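Local coordinates for protein Amy13K (Eubacterium rectale DSM 17629, PDB 6B3P) that binds starch-type alpha-glucans through two family 26 carbohydrate-binding modules of a surface-anchored amylase, probably holding the enzyme close to its substrate, at residues G12-A17 / D64-Q69; L49-S54 / L75-K80; W99-T104 / D158-F163; I105-S110 / T192-D197. All coordinates share one frame; numbering follows the deposited sequence.

Overall arrangement
Interaction 1 comes first along the chain and joins the stretch leading into strand 16-20 to the loop between strands 57-62 and 73-75. Interaction 2 opens inside that span, at the end of strand 44-50. It closes beyond interaction 1, on the loop before strand 82-87, so the two cross. Both reach the same mixed sheet of the first module, with centres about 23 Å apart. The second module follows in series. Interactions 3 and 4 share strand 101-108 and also cross. Interaction 3 ties it to the loop before strand 163-168, interaction 4 to the loop after strand 188-192. They touch where F163 packs against I105.

Interaction 1. Residues G12-A17 / D64-Q69; sequences GDDVAA and DGHGNQ. With GLC (alpha-D-glucopyranose), chain C; FMT (formic acid), chain P.
The carboxylates of D14 and D64 meet with their planes 76° apart, close to perpendicular. D14 OD1 lies 2.7 Å from D64 OD2, so one of the two acids probably holds a proton. The H66 imidazole receives D14 at its edge, near the ring plane. D14 OD2 lies 3.3 Å from H66 CE1, and the carboxylate is turned 61° from the ring. With chi1 at -174°, D14 swings its CG away from its own N, which carries the acid across to the facing loop. D64 OD2 also hydrogen-bonds T34 OG1, and H66 ND1 is taken by the carbonyl of D63. A16 CB packs against the other oxygen, D64 OD1, at 3.6 Å. The acid pair thus joins the chain entering strand 16-20 to the loop that leads on to the sugar, in the first family 26 starch-binding module. At the far end of that loop Q69 grips one glucose with both ends of its amide. Its OE1 accepts from GLC O2 at 2.8 Å, and its NE2 donates to GLC O3 at 3.0 Å. W30 and I60, also of the glycan pocket, touch the Q69 side chain.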
loop_
_atom_site.group_PDB
_atom_site.type_symbol
_atom_site.label_atom_id
_atom_site.label_comp_id
_atom_site.label_asym_id
_atom_site.label_seq_id
_atom_site.Cartn_x
_atom_site.Cartn_y
_atom_site.Cartn_z
ATOM N N GLY A 12 16.590 11.124 -12.042
ATOM C CA GLY A 12 17.446 10.877 -10.889
ATOM C C GLY A 12 16.710 10.149 -9.782
ATOM O O GLY A 12 15.588 9.689 -9.983
ATOM N N ASP A 13 17.334 10.051 -8.608
ATOM C CA ASP A 13 16.778 9.248 -7.519
ATOM C C ASP A 13 15.927 10.058 -6.533
ATOM O O ASP A 13 15.421 9.513 -5.550
ATOM C CB ASP A 13 17.905 8.533 -6.758
ATOM C CG ASP A 13 18.874 9.496 -6.081
ATOM O OD1 ASP A 13 18.572 10.703 -5.972
ATOM O OD2 ASP A 13 19.950 9.034 -5.644
ATOM N N ASP A 14 15.789 11.356 -6.789
ATOM C CA ASP A 14 14.947 12.222 -5.967
ATOM C C ASP A 14 13.847 12.823 -6.833
ATOM O O ASP A 14 14.061 13.820 -7.526
ATOM C CB ASP A 14 15.773 13.327 -5.296
ATOM C CG ASP A 14 14.954 14.156 -4.324
ATOM O OD1 ASP A 14 13.902 13.664 -3.869
ATOM O OD2 ASP A 14 15.366 15.292 -4.009
ATOM N N VAL A 15 12.674 12.199 -6.790
ATOM C CA VAL A 15 11.562 12.585 -7.644
ATOM C C VAL A 15 10.264 12.684 -6.854
ATOM O O VAL A 15 10.130 12.097 -5.778
ATOM C CB VAL A 15 11.373 11.582 -8.799
ATOM C CG1 VAL A 15 12.519 11.705 -9.793
ATOM C CG2 VAL A 15 11.266 10.160 -8.260
ATOM N N ALA A 16 9.311 13.427 -7.404
ATOM C CA ALA A 16 8.030 13.649 -6.751
ATOM C C ALA A 16 6.913 13.727 -7.784
ATOM O O ALA A 16 7.163 13.935 -8.975
ATOM C CB ALA A 16 8.072 14.923 -5.914
ATOM N N ALA A 17 5.684 13.544 -7.313
ATOM C CA ALA A 17 4.497 13.647 -8.152
ATOM C C ALA A 17 3.653 14.833 -7.700
ATOM O O ALA A 17 3.203 14.880 -6.552
ATOM C CB ALA A 17 3.687 12.356 -8.096
ATOM N N ASP A 64 11.605 16.672 -7.707
ATOM C CA ASP A 64 11.392 17.071 -6.316
ATOM C C ASP A 64 11.941 18.462 -5.988
ATOM O O ASP A 64 12.561 18.662 -4.943
ATOM C CB ASP A 64 12.016 16.030 -5.379
ATOM C CG ASP A 64 11.367 16.012 -3.999
ATOM O OD1 ASP A 64 10.360 16.720 -3.787
ATOM O OD2 ASP A 64 11.854 15.266 -3.122
ATOM N N GLY A 65 11.707 19.420 -6.880
ATOM C CA GLY A 65 12.013 20.811 -6.599
ATOM C C GLY A 65 13.394 21.271 -7.030
ATOM O O GLY A 65 13.867 22.305 -6.558
ATOM N N HIS A 66 14.031 20.523 -7.929
ATOM C CA HIS A 66 15.402 20.823 -8.345
ATOM C C HIS A 66 15.506 21.203 -9.823
ATOM O O HIS A 66 16.540 20.988 -10.456
ATOM C CB HIS A 66 16.311 19.629 -8.035
ATOM C CG HIS A 66 16.508 19.394 -6.569
ATOM N ND1 HIS A 66 15.937 18.334 -5.897
ATOM C CD2 HIS A 66 17.204 20.094 -5.641
ATOM C CE1 HIS A 66 16.278 18.388 -4.621
ATOM N NE2 HIS A 66 17.046 19.447 -4.440
ATOM N N GLY A 67 14.430 21.766 -10.367
ATOM C CA GLY A 67 14.498 22.478 -11.634
ATOM C C GLY A 67 14.035 21.745 -12.881
ATOM O O GLY A 67 14.023 22.336 -13.963
ATOM N N ASN A 68 13.655 20.478 -12.748
ATOM C CA ASN A 68 13.251 19.688 -13.910
ATOM C C ASN A 68 11.932 18.954 -13.713
ATOM O O ASN A 68 11.685 18.364 -12.663
ATOM C CB ASN A 68 14.350 18.686 -14.257
ATOM C CG ASN A 68 15.683 19.359 -14.493
ATOM O OD1 ASN A 68 16.595 19.264 -13.674
ATOM N ND2 ASN A 68 15.798 20.052 -15.616
ATOM N N GLN A 69 11.093 18.994 -14.743
ATOM C CA GLN A 69 9.794 18.334 -14.706
ATOM C C GLN A 69 9.388 17.851 -16.091
ATOM O O GLN A 69 9.770 18.440 -17.105
ATOM C CB GLN A 69 8.732 19.287 -14.167
ATOM C CG GLN A 69 8.419 20.406 -15.127
ATOM C CD GLN A 69 7.598 21.508 -14.500
ATOM O OE1 GLN A 69 8.044 22.193 -13.574
ATOM N NE2 GLN A 69 6.384 21.685 -15.004
HETATM C C1 GLC C . 5.969 25.268 -10.348
HETATM C C2 GLC C . 6.012 24.329 -11.535
HETATM C C3 GLC C . 4.758 24.539 -12.370
HETATM C C4 GLC C . 3.503 24.423 -11.527
HETATM C C5 GLC C . 3.601 25.320 -10.316
HETATM C C6 GLC C . 2.370 25.128 -9.444
HETATM O O2 GLC C . 7.194 24.511 -12.280
HETATM O O3 GLC C . 4.694 23.614 -13.407
HETATM O O4 GLC C . 2.372 24.737 -12.299
HETATM O O5 GLC C . 4.775 25.025 -9.626
HETATM O O6 GLC C . 2.428 25.786 -8.214
HETATM C C FMT P . 11.280 22.745 -10.169
HETATM O O1 FMT P . 11.695 22.682 -9.026
HETATM O O2 FMT P . 10.820 23.789 -10.614
#

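Interaction 2. Residues L49-S54 / L75-K80; sequences LTLDNS and LSTKGK. With EDO (1,2-ethanediol), chain M.
N53 meets the 75-80 loop through both its backbone and its side chain. G79 N donates to N53 O at 2.8 Å, in the carbonyl plane. The side-chain ND2 of N53 donates to K80 O at 2.9 Å, with the acceptor close to the amide plane. The donor stands above the carbonyl plane of K80, 47° out of it. The N53 side chain has its CG between the backbone N and carbonyl carbon (chi1 74°), which turns the amide to the loop. An alanine here would remove the amide and would probably leave K80 O without this donor and open a gap beside the turn. N53 O is also approached by K78 CA at 3.4 Å in a CA-H...O contact. Residues T77 to K80 form a type II beta turn, closed by K80 N to T77 O, in the connection from strand 73-75 to strand 82-87. The extended K78 chain runs past S54 O, with CE 3.6 Å away. A water accepts from K78 NZ and makes a weak bond to S54 O. Behind N53, D52 OD1 accepts from S54 N as an Asx turn. It also accepts from S54 OG at 2.6 Å, on the syn side. Further in, L51 CD1 lies 4.3 Å from T77 OG1, which donates to T55 O. K78 N is held by D56 OD1, and M1 packs on L51, N53 and T77.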
loop_
_atom_site.group_PDB
_atom_site.type_symbol
_atom_site.label_atom_id
_atom_site.label_comp_id
_atom_site.label_asym_id
_atom_site.label_seq_id
_atom_site.Cartn_x
_atom_site.Cartn_y
_atom_site.Cartn_z
ATOM N N LEU A 49 -1.635 7.774 -2.590
ATOM C CA LEU A 49 -2.426 8.939 -2.233
ATOM C C LEU A 49 -3.905 8.602 -2.185
ATOM O O LEU A 49 -4.385 7.751 -2.934
ATOM C CB LEU A 49 -2.189 10.074 -3.233
ATOM C CG LEU A 49 -2.585 11.482 -2.781
ATOM C CD1 LEU A 49 -1.609 12.013 -1.735
ATOM C CD2 LEU A 49 -2.662 12.422 -3.973
ATOM N N THR A 50 -4.611 9.274 -1.283
ATOM C CA THR A 50 -6.064 9.262 -1.270
ATOM C C THR A 50 -6.526 10.554 -1.909
ATOM O O THR A 50 -6.114 11.635 -1.485
ATOM C CB THR A 50 -6.647 9.155 0.154
ATOM O OG1 THR A 50 -6.191 7.947 0.776
ATOM C CG2 THR A 50 -8.181 9.165 0.115
ATOM N N LEU A 51 -7.365 10.457 -2.935
ATOM C CA LEU A 51 -7.963 11.660 -3.490
ATOM C C LEU A 51 -9.437 11.524 -3.841
ATOM O O LEU A 51 -9.996 10.431 -3.943
ATOM C CB LEU A 51 -7.186 12.134 -4.726
ATOM C CG LEU A 51 -6.848 11.204 -5.888
ATOM C CD1 LEU A 51 -8.004 11.022 -6.853
ATOM C CD2 LEU A 51 -5.668 11.797 -6.624
ATOM N N ASP A 52 -10.039 12.694 -4.007
ATOM C CA ASP A 52 -11.454 12.862 -4.281
ATOM C C ASP A 52 -11.769 12.543 -5.741
ATOM O O ASP A 52 -11.321 13.244 -6.645
ATOM C CB ASP A 52 -11.849 14.300 -3.926
ATOM C CG ASP A 52 -13.269 14.641 -4.315
ATOM O OD1 ASP A 52 -14.082 13.718 -4.517
ATOM O OD2 ASP A 52 -13.571 15.849 -4.402
ATOM N N ASN A 53 -12.553 11.488 -5.962
ATOM C CA ASN A 53 -12.860 11.030 -7.317
ATOM C C ASN A 53 -13.962 11.842 -7.989
ATOM O O ASN A 53 -14.528 11.412 -8.992
ATOM C CB ASN A 53 -13.246 9.543 -7.308
ATOM C CG ASN A 53 -14.642 9.288 -6.743
ATOM O OD1 ASN A 53 -15.272 10.173 -6.164
ATOM N ND2 ASN A 53 -15.113 8.051 -6.882
ATOM N N SER A 54 -14.270 13.011 -7.436
ATOM C CA SER A 54 -15.256 13.894 -8.042
ATOM C C SER A 54 -14.763 14.401 -9.393
ATOM O O SER A 54 -15.565 14.800 -10.239
ATOM C CB SER A 54 -15.562 15.081 -7.122
ATOM O OG SER A 54 -16.081 14.644 -5.879
ATOM N N LEU A 75 -4.818 12.282 -15.461
ATOM C CA LEU A 75 -5.289 11.099 -14.754
ATOM C C LEU A 75 -6.817 11.109 -14.762
ATOM O O LEU A 75 -7.444 11.874 -14.028
ATOM C CB LEU A 75 -4.756 11.068 -13.320
ATOM C CG LEU A 75 -3.253 11.281 -13.125
ATOM C CD1 LEU A 75 -2.915 11.219 -11.639
ATOM C CD2 LEU A 75 -2.431 10.269 -13.920
ATOM N N SER A 76 -7.412 10.268 -15.602
ATOM C CA SER A 76 -8.863 10.246 -15.762
ATOM C C SER A 76 -9.512 9.458 -14.630
ATOM O O SER A 76 -9.999 8.345 -14.829
ATOM C CB SER A 76 -9.236 9.653 -17.122
ATOM O OG SER A 76 -8.691 10.427 -18.178
ATOM N N THR A 77 -9.529 10.061 -13.445
ATOM C CA THR A 77 -9.929 9.377 -12.217
ATOM C C THR A 77 -11.401 9.545 -11.839
ATOM O O THR A 77 -11.875 8.886 -10.911
ATOM C CB THR A 77 -9.092 9.873 -11.025
ATOM O OG1 THR A 77 -9.025 11.303 -11.058
ATOM C CG2 THR A 77 -7.689 9.301 -11.077
ATOM N N LYS A 78 -12.120 10.424 -12.530
ATOM C CA LYS A 78 -13.490 10.742 -12.127
ATOM C C LYS A 78 -14.368 9.498 -12.022
ATOM O O LYS A 78 -14.505 8.735 -12.976
ATOM C CB LYS A 78 -14.131 11.731 -13.100
ATOM C CG LYS A 78 -15.524 12.168 -12.661
ATOM C CD LYS A 78 -16.122 13.213 -13.582
ATOM C CE LYS A 78 -17.465 13.692 -13.049
ATOM N NZ LYS A 78 -18.116 14.683 -13.945
ATOM N N GLY A 79 -14.953 9.300 -10.844
ATOM C CA GLY A 79 -15.895 8.218 -10.622
ATOM C C GLY A 79 -15.267 6.876 -10.286
ATOM O O GLY A 79 -15.979 5.924 -9.966
ATOM N N LYS A 80 -13.942 6.793 -10.352
ATOM C CA LYS A 80 -13.239 5.537 -10.092
ATOM C C LYS A 80 -13.065 5.286 -8.595
ATOM O O LYS A 80 -13.004 6.226 -7.803
ATOM C CB LYS A 80 -11.866 5.537 -10.771
ATOM C CG LYS A 80 -11.902 5.767 -12.279
ATOM C CD LYS A 80 -12.638 4.655 -13.016
ATOM C CE LYS A 80 -12.572 4.867 -14.523
ATOM N NZ LYS A 80 -13.166 3.745 -15.309
HETATM C C1 EDO M . -16.044 4.883 -14.502
HETATM O O1 EDO M . -17.114 4.208 -15.177
HETATM C C2 EDO M . -16.600 6.019 -13.650
HETATM O O2 EDO M . -16.450 7.261 -14.353
HETATM O O HOH W 1 -16.404 17.033 -12.787
#

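Interaction 3. Residues W99-T104 / D158-F163; sequences WKYVTT and DVKQNF. With EDO (1,2-ethanediol), chain J.
Y101 lays one ring face against K160, and this is the close-packed part of the contact. K160 CB sits 3.7 Å from the Y101 ring centroid, 19° off the normal, in a CH-pi contact. The backbone joins in: K160 N lies over the same face, 3.5 Å from Y101 CE1. D158 O comes to the ring edge instead, near its plane. Deeper in, T103 CG2 meets F163 CZ at 4.0 Å, the two side chains arriving from opposite directions. The other end, at K100 and D158, is exposed to solvent, and its ionic pairing is loose. The two side chains run side by side, pointing the same way. K100 bends at chi2 (-76°), which brings its CD 3.1 Å from D158 OD1. The salt bridge from K100 NZ to that oxygen, however, is long, at 3.6 Å. A water links the carbonyls of W99 and D158, donating to both. The K160 chain runs on past the tyrosine to E82, its salt-bridge partner, and to V182 O. The contact joins the start of strand 101-108 to the connection between strands 150-157 and 163-168. Strand 178-180 lines its inner side, where V180 touches both T103 and F163.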
loop_
_atom_site.group_PDB
_atom_site.type_symbol
_atom_site.label_atom_id
_atom_site.label_comp_id
_atom_site.label_asym_id
_atom_site.label_seq_id
_atom_site.Cartn_x
_atom_site.Cartn_y
_atom_site.Cartn_z
ATOM N N TRP A 99 5.722 -7.920 -12.296
ATOM C CA TRP A 99 5.298 -7.352 -11.015
ATOM C C TRP A 99 4.270 -8.248 -10.329
ATOM O O TRP A 99 3.402 -8.829 -10.984
ATOM C CB TRP A 99 4.712 -5.952 -11.203
ATOM C CG TRP A 99 5.735 -4.881 -11.465
ATOM C CD1 TRP A 99 6.754 -4.922 -12.373
ATOM C CD2 TRP A 99 5.826 -3.603 -10.818
ATOM N NE1 TRP A 99 7.474 -3.751 -12.331
ATOM C CE2 TRP A 99 6.924 -2.925 -11.385
ATOM C CE3 TRP A 99 5.085 -2.967 -9.817
ATOM C CZ2 TRP A 99 7.301 -1.644 -10.983
ATOM C CZ3 TRP A 99 5.463 -1.695 -9.416
ATOM C CH2 TRP A 99 6.558 -1.047 -10.000
ATOM N N LYS A 100 4.381 -8.355 -9.008
ATOM C CA LYS A 100 3.406 -9.074 -8.193
ATOM C C LYS A 100 2.593 -8.096 -7.355
ATOM O O LYS A 100 2.928 -6.912 -7.268
ATOM C CB LYS A 100 4.095 -10.078 -7.268
ATOM C CG LYS A 100 5.052 -11.025 -7.953
ATOM C CD LYS A 100 4.315 -12.118 -8.697
ATOM C CE LYS A 100 5.275 -13.190 -9.194
ATOM N NZ LYS A 100 6.062 -13.804 -8.084
ATOM N N TYR A 101 1.533 -8.601 -6.734
ATOM C CA TYR A 101 0.747 -7.817 -5.790
ATOM C C TYR A 101 1.193 -8.127 -4.374
ATOM O O TYR A 101 0.906 -9.197 -3.839
ATOM C CB TYR A 101 -0.741 -8.099 -5.966
ATOM C CG TYR A 101 -1.258 -7.582 -7.280
ATOM C CD1 TYR A 101 -1.240 -8.378 -8.414
ATOM C CD2 TYR A 101 -1.737 -6.286 -7.394
ATOM C CE1 TYR A 101 -1.700 -7.906 -9.622
ATOM C CE2 TYR A 101 -2.197 -5.801 -8.599
ATOM C CZ TYR A 101 -2.173 -6.614 -9.712
ATOM O OH TYR A 101 -2.635 -6.140 -10.916
ATOM N N VAL A 102 1.898 -7.172 -3.778
ATOM C CA VAL A 102 2.501 -7.351 -2.464
ATOM C C VAL A 102 1.739 -6.540 -1.428
ATOM O O VAL A 102 1.832 -5.311 -1.392
ATOM C CB VAL A 102 3.980 -6.926 -2.465
ATOM C CG1 VAL A 102 4.632 -7.245 -1.125
ATOM C CG2 VAL A 102 4.721 -7.612 -3.594
ATOM N N THR A 103 0.989 -7.242 -0.586
ATOM C CA THR A 103 0.158 -6.605 0.424
ATOM C C THR A 103 0.809 -6.733 1.795
ATOM O O THR A 103 1.032 -7.838 2.290
ATOM C CB THR A 103 -1.253 -7.218 0.454
ATOM O OG1 THR A 103 -1.812 -7.195 -0.867
ATOM C CG2 THR A 103 -2.162 -6.439 1.393
ATOM N N THR A 104 1.121 -5.587 2.392
ATOM C CA THR A 104 1.764 -5.531 3.700
ATOM C C THR A 104 0.764 -5.080 4.755
ATOM O O THR A 104 0.114 -4.049 4.598
ATOM C CB THR A 104 2.968 -4.567 3.695
ATOM O OG1 THR A 104 3.882 -4.951 2.660
ATOM C CG2 THR A 104 3.688 -4.579 5.045
ATOM N N ASP A 158 0.126 -13.376 -7.535
ATOM C CA ASP A 158 0.344 -13.106 -8.951
ATOM C C ASP A 158 -0.804 -12.294 -9.544
ATOM O O ASP A 158 -0.646 -11.659 -10.588
ATOM C CB ASP A 158 0.507 -14.411 -9.731
ATOM C CG ASP A 158 1.763 -15.170 -9.342
ATOM O OD1 ASP A 158 2.554 -14.642 -8.535
ATOM O OD2 ASP A 158 1.965 -16.294 -9.847
ATOM N N VAL A 159 -1.952 -12.321 -8.872
ATOM C CA VAL A 159 -3.137 -11.612 -9.337
ATOM C C VAL A 159 -3.702 -10.718 -8.240
ATOM O O VAL A 159 -3.395 -10.885 -7.059
ATOM C CB VAL A 159 -4.233 -12.591 -9.817
ATOM C CG1 VAL A 159 -3.711 -13.449 -10.965
ATOM C CG2 VAL A 159 -4.731 -13.468 -8.664
ATOM N N LYS A 160 -4.537 -9.772 -8.650
ATOM C CA LYS A 160 -5.093 -8.771 -7.754
ATOM C C LYS A 160 -6.356 -9.288 -7.074
ATOM O O LYS A 160 -7.471 -8.950 -7.476
ATOM C CB LYS A 160 -5.392 -7.497 -8.539
ATOM C CG LYS A 160 -5.787 -6.305 -7.708
ATOM C CD LYS A 160 -5.970 -5.109 -8.619
ATOM C CE LYS A 160 -6.634 -3.955 -7.913
ATOM N NZ LYS A 160 -8.047 -4.258 -7.545
ATOM N N GLN A 161 -6.174 -10.105 -6.039
ATOM C CA GLN A 161 -7.296 -10.752 -5.371
ATOM C C GLN A 161 -7.431 -10.312 -3.922
ATOM O O GLN A 161 -6.476 -10.384 -3.149
ATOM C CB GLN A 161 -7.142 -12.272 -5.435
ATOM C CG GLN A 161 -8.387 -13.029 -4.992
ATOM C CD GLN A 161 -8.439 -14.446 -5.526
ATOM O OE1 GLN A 161 -8.225 -14.682 -6.715
ATOM N NE2 GLN A 161 -8.728 -15.399 -4.646
ATOM N N ASN A 162 -8.626 -9.855 -3.564
ATOM C CA ASN A 162 -8.932 -9.534 -2.179
ATOM C C ASN A 162 -8.895 -10.799 -1.336
ATOM O O ASN A 162 -9.089 -11.904 -1.844
ATOM C CB ASN A 162 -10.303 -8.861 -2.062
ATOM C CG ASN A 162 -10.369 -7.533 -2.795
ATOM O OD1 ASN A 162 -9.343 -6.929 -3.109
ATOM N ND2 ASN A 162 -11.583 -7.066 -3.064
ATOM N N PHE A 163 -8.638 -10.634 -0.046
ATOM C CA PHE A 163 -8.624 -11.758 0.876
ATOM C C PHE A 163 -8.932 -11.263 2.280
ATOM O O PHE A 163 -9.175 -10.074 2.487
ATOM C CB PHE A 163 -7.274 -12.477 0.839
ATOM C CG PHE A 163 -6.106 -11.601 1.182
ATOM C CD1 PHE A 163 -5.520 -10.798 0.219
ATOM C CD2 PHE A 163 -5.584 -11.590 2.466
ATOM C CE1 PHE A 163 -4.441 -9.994 0.530
ATOM C CE2 PHE A 163 -4.505 -10.787 2.783
ATOM C CZ PHE A 163 -3.933 -9.988 1.814
HETATM C C1 EDO J . 8.172 -8.017 -6.385
HETATM O O1 EDO J . 7.238 -8.299 -7.437
HETATM C C2 EDO J . 7.807 -8.833 -5.151
HETATM O O2 EDO J . 7.893 -10.236 -5.428
HETATM O O HOH W 2 2.259 -11.657 -11.721
#

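Interaction 4. Residues I105-S110 / T192-D197; sequences IHYLAS and TGTKGD. With FMT (formic acid), chain O.
This contact lies in the second family 26 starch-binding module, where strand 101-108 runs parallel to strand 188-192. It joins the end of the first to the turn that follows the second. Y107 reaches across with its hydroxyl. Y107 OH donates to G193 O at 2.5 Å, with a C=O...donor angle of 151°. The donor is tilted 29° from the carbonyl plane, while the carbonyl oxygen itself sits at the ring edge. With chi1 at -179°, CG of Y107 is opposite the backbone N, and the ring extends toward the turn. T194 CG2 packs beside the same hydroxyl, 3.7 Å from Y107 OH. One residue on, L108 CB touches T192 CG2 at 3.8 Å, and L108 CD2 also meets that methyl. A water bridges the backbones here. It donates to L108 O at 2.7 Å and accepts from G193 N at 2.8 Å. T194 to D197 form a type II beta turn, closed by D197 N to T194 O. F167 stacks on the Y107 ring, and T175 packs against it. A phenylalanine in place of Y107 would lack the hydroxyl and would probably leave G193 O without this donor, and the G193 backbone less firmly held. At the backbone angles of G193 a side chain would be jammed against the preceding carbonyl, and it would also clash with D197 O. The tyrosine and the water between them serve both its polar backbone atoms, G193 O and G193 N, so direct and water-mediated bonds together probably hold G193, at the entry to the turn, against the strand end.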
loop_
_atom_site.group_PDB
_atom_site.type_symbol
_atom_site.label_atom_id
_atom_site.label_comp_id
_atom_site.label_asym_id
_atom_site.label_seq_id
_atom_site.Cartn_x
_atom_site.Cartn_y
_atom_site.Cartn_z
ATOM N N ILE A 105 0.642 -5.858 5.827
ATOM C CA ILE A 105 -0.292 -5.538 6.901
ATOM C C ILE A 105 0.428 -5.488 8.244
ATOM O O ILE A 105 1.062 -6.461 8.659
ATOM C CB ILE A 105 -1.442 -6.562 6.972
ATOM C CG1 ILE A 105 -2.114 -6.706 5.604
ATOM C CG2 ILE A 105 -2.472 -6.131 8.012
ATOM C CD1 ILE A 105 -3.049 -7.895 5.491
ATOM N N HIS A 106 0.322 -4.343 8.911
ATOM C CA HIS A 106 0.934 -4.131 10.216
ATOM C C HIS A 106 -0.105 -4.282 11.321
ATOM O O HIS A 106 -1.189 -3.704 11.238
ATOM C CB HIS A 106 1.571 -2.741 10.296
ATOM C CG HIS A 106 2.516 -2.441 9.175
ATOM N ND1 HIS A 106 3.714 -3.103 9.013
ATOM C CD2 HIS A 106 2.446 -1.542 8.164
ATOM C CE1 HIS A 106 4.338 -2.629 7.951
ATOM N NE2 HIS A 106 3.589 -1.680 7.418
ATOM N N TYR A 107 0.225 -5.060 12.348
ATOM C CA TYR A 107 -0.656 -5.214 13.502
ATOM C C TYR A 107 0.012 -4.766 14.795
ATOM O O TYR A 107 1.135 -5.166 15.101
ATOM C CB TYR A 107 -1.113 -6.661 13.652
ATOM C CG TYR A 107 -2.045 -6.851 14.823
ATOM C CD1 TYR A 107 -3.296 -6.248 14.838
ATOM C CD2 TYR A 107 -1.674 -7.620 15.918
ATOM C CE1 TYR A 107 -4.154 -6.408 15.907
ATOM C CE2 TYR A 107 -2.526 -7.788 16.994
ATOM C CZ TYR A 107 -3.764 -7.179 16.983
ATOM O OH TYR A 107 -4.615 -7.345 18.050
ATOM N N LEU A 108 -0.704 -3.944 15.554
ATOM C CA LEU A 108 -0.227 -3.459 16.840
ATOM C C LEU A 108 -0.662 -4.390 17.964
ATOM O O LEU A 108 -1.811 -4.349 18.403
ATOM C CB LEU A 108 -0.754 -2.051 17.105
ATOM C CG LEU A 108 -0.416 -1.441 18.465
ATOM C CD1 LEU A 108 1.084 -1.304 18.638
ATOM C CD2 LEU A 108 -1.098 -0.097 18.598
ATOM N N ALA A 109 0.261 -5.223 18.430
ATOM C CA ALA A 109 -0.028 -6.139 19.525
ATOM C C ALA A 109 0.100 -5.429 20.868
ATOM O O ALA A 109 1.145 -4.854 21.182
ATOM C CB ALA A 109 0.898 -7.339 19.472
ATOM N N SER A 110 -0.973 -5.475 21.653
ATOM C CA SER A 110 -0.998 -4.870 22.980
ATOM C C SER A 110 -1.545 -5.846 24.013
ATOM O O SER A 110 -2.716 -6.223 23.966
ATOM C CB SER A 110 -1.844 -3.596 22.982
ATOM O OG SER A 110 -2.184 -3.214 24.305
ATOM N N THR A 192 -5.280 -2.294 14.447
ATOM C CA THR A 192 -5.213 -2.238 15.904
ATOM C C THR A 192 -6.456 -2.856 16.529
ATOM O O THR A 192 -7.516 -2.907 15.905
ATOM C CB THR A 192 -5.082 -0.790 16.412
ATOM O OG1 THR A 192 -6.231 -0.034 16.011
ATOM C CG2 THR A 192 -3.826 -0.135 15.861
ATOM N N GLY A 193 -6.318 -3.323 17.765
ATOM C CA GLY A 193 -7.450 -3.801 18.534
ATOM C C GLY A 193 -7.615 -5.304 18.498
ATOM O O GLY A 193 -6.769 -6.024 17.967
ATOM N N THR A 194 -8.714 -5.771 19.078
ATOM C CA THR A 194 -9.056 -7.186 19.097
ATOM C C THR A 194 -10.543 -7.321 18.782
ATOM O O THR A 194 -11.171 -6.352 18.352
ATOM C CB THR A 194 -8.723 -7.833 20.458
ATOM O OG1 THR A 194 -9.330 -7.079 21.513
ATOM C CG2 THR A 194 -7.215 -7.874 20.668
ATOM N N LYS A 195 -11.098 -8.512 18.984
ATOM C CA LYS A 195 -12.501 -8.775 18.668
ATOM C C LYS A 195 -13.421 -7.729 19.285
ATOM O O LYS A 195 -13.339 -7.444 20.481
ATOM C CB LYS A 195 -12.908 -10.166 19.155
ATOM C CG LYS A 195 -14.204 -10.679 18.551
ATOM C CD LYS A 195 -13.963 -11.399 17.236
ATOM C CE LYS A 195 -15.270 -11.840 16.601
ATOM N NZ LYS A 195 -15.049 -12.709 15.413
ATOM N N GLY A 196 -14.293 -7.158 18.459
ATOM C CA GLY A 196 -15.209 -6.126 18.904
ATOM C C GLY A 196 -14.627 -4.728 18.788
ATOM O O GLY A 196 -15.369 -3.746 18.776
ATOM N N ASP A 197 -13.302 -4.636 18.691
ATOM C CA ASP A 197 -12.621 -3.345 18.727
ATOM C C ASP A 197 -11.509 -3.251 17.677
ATOM O O ASP A 197 -10.526 -2.533 17.862
ATOM C CB ASP A 197 -12.049 -3.104 20.130
ATOM C CG ASP A 197 -11.605 -1.668 20.348
ATOM O OD1 ASP A 197 -12.237 -0.750 19.785
ATOM O OD2 ASP A 197 -10.617 -1.460 21.084
HETATM C C FMT O . -10.102 -11.212 21.674
HETATM O O1 FMT O . -10.572 -12.285 21.295
HETATM O O2 FMT O . -10.796 -10.202 21.781
HETATM O O HOH W 3 -3.905 -2.895 19.160
#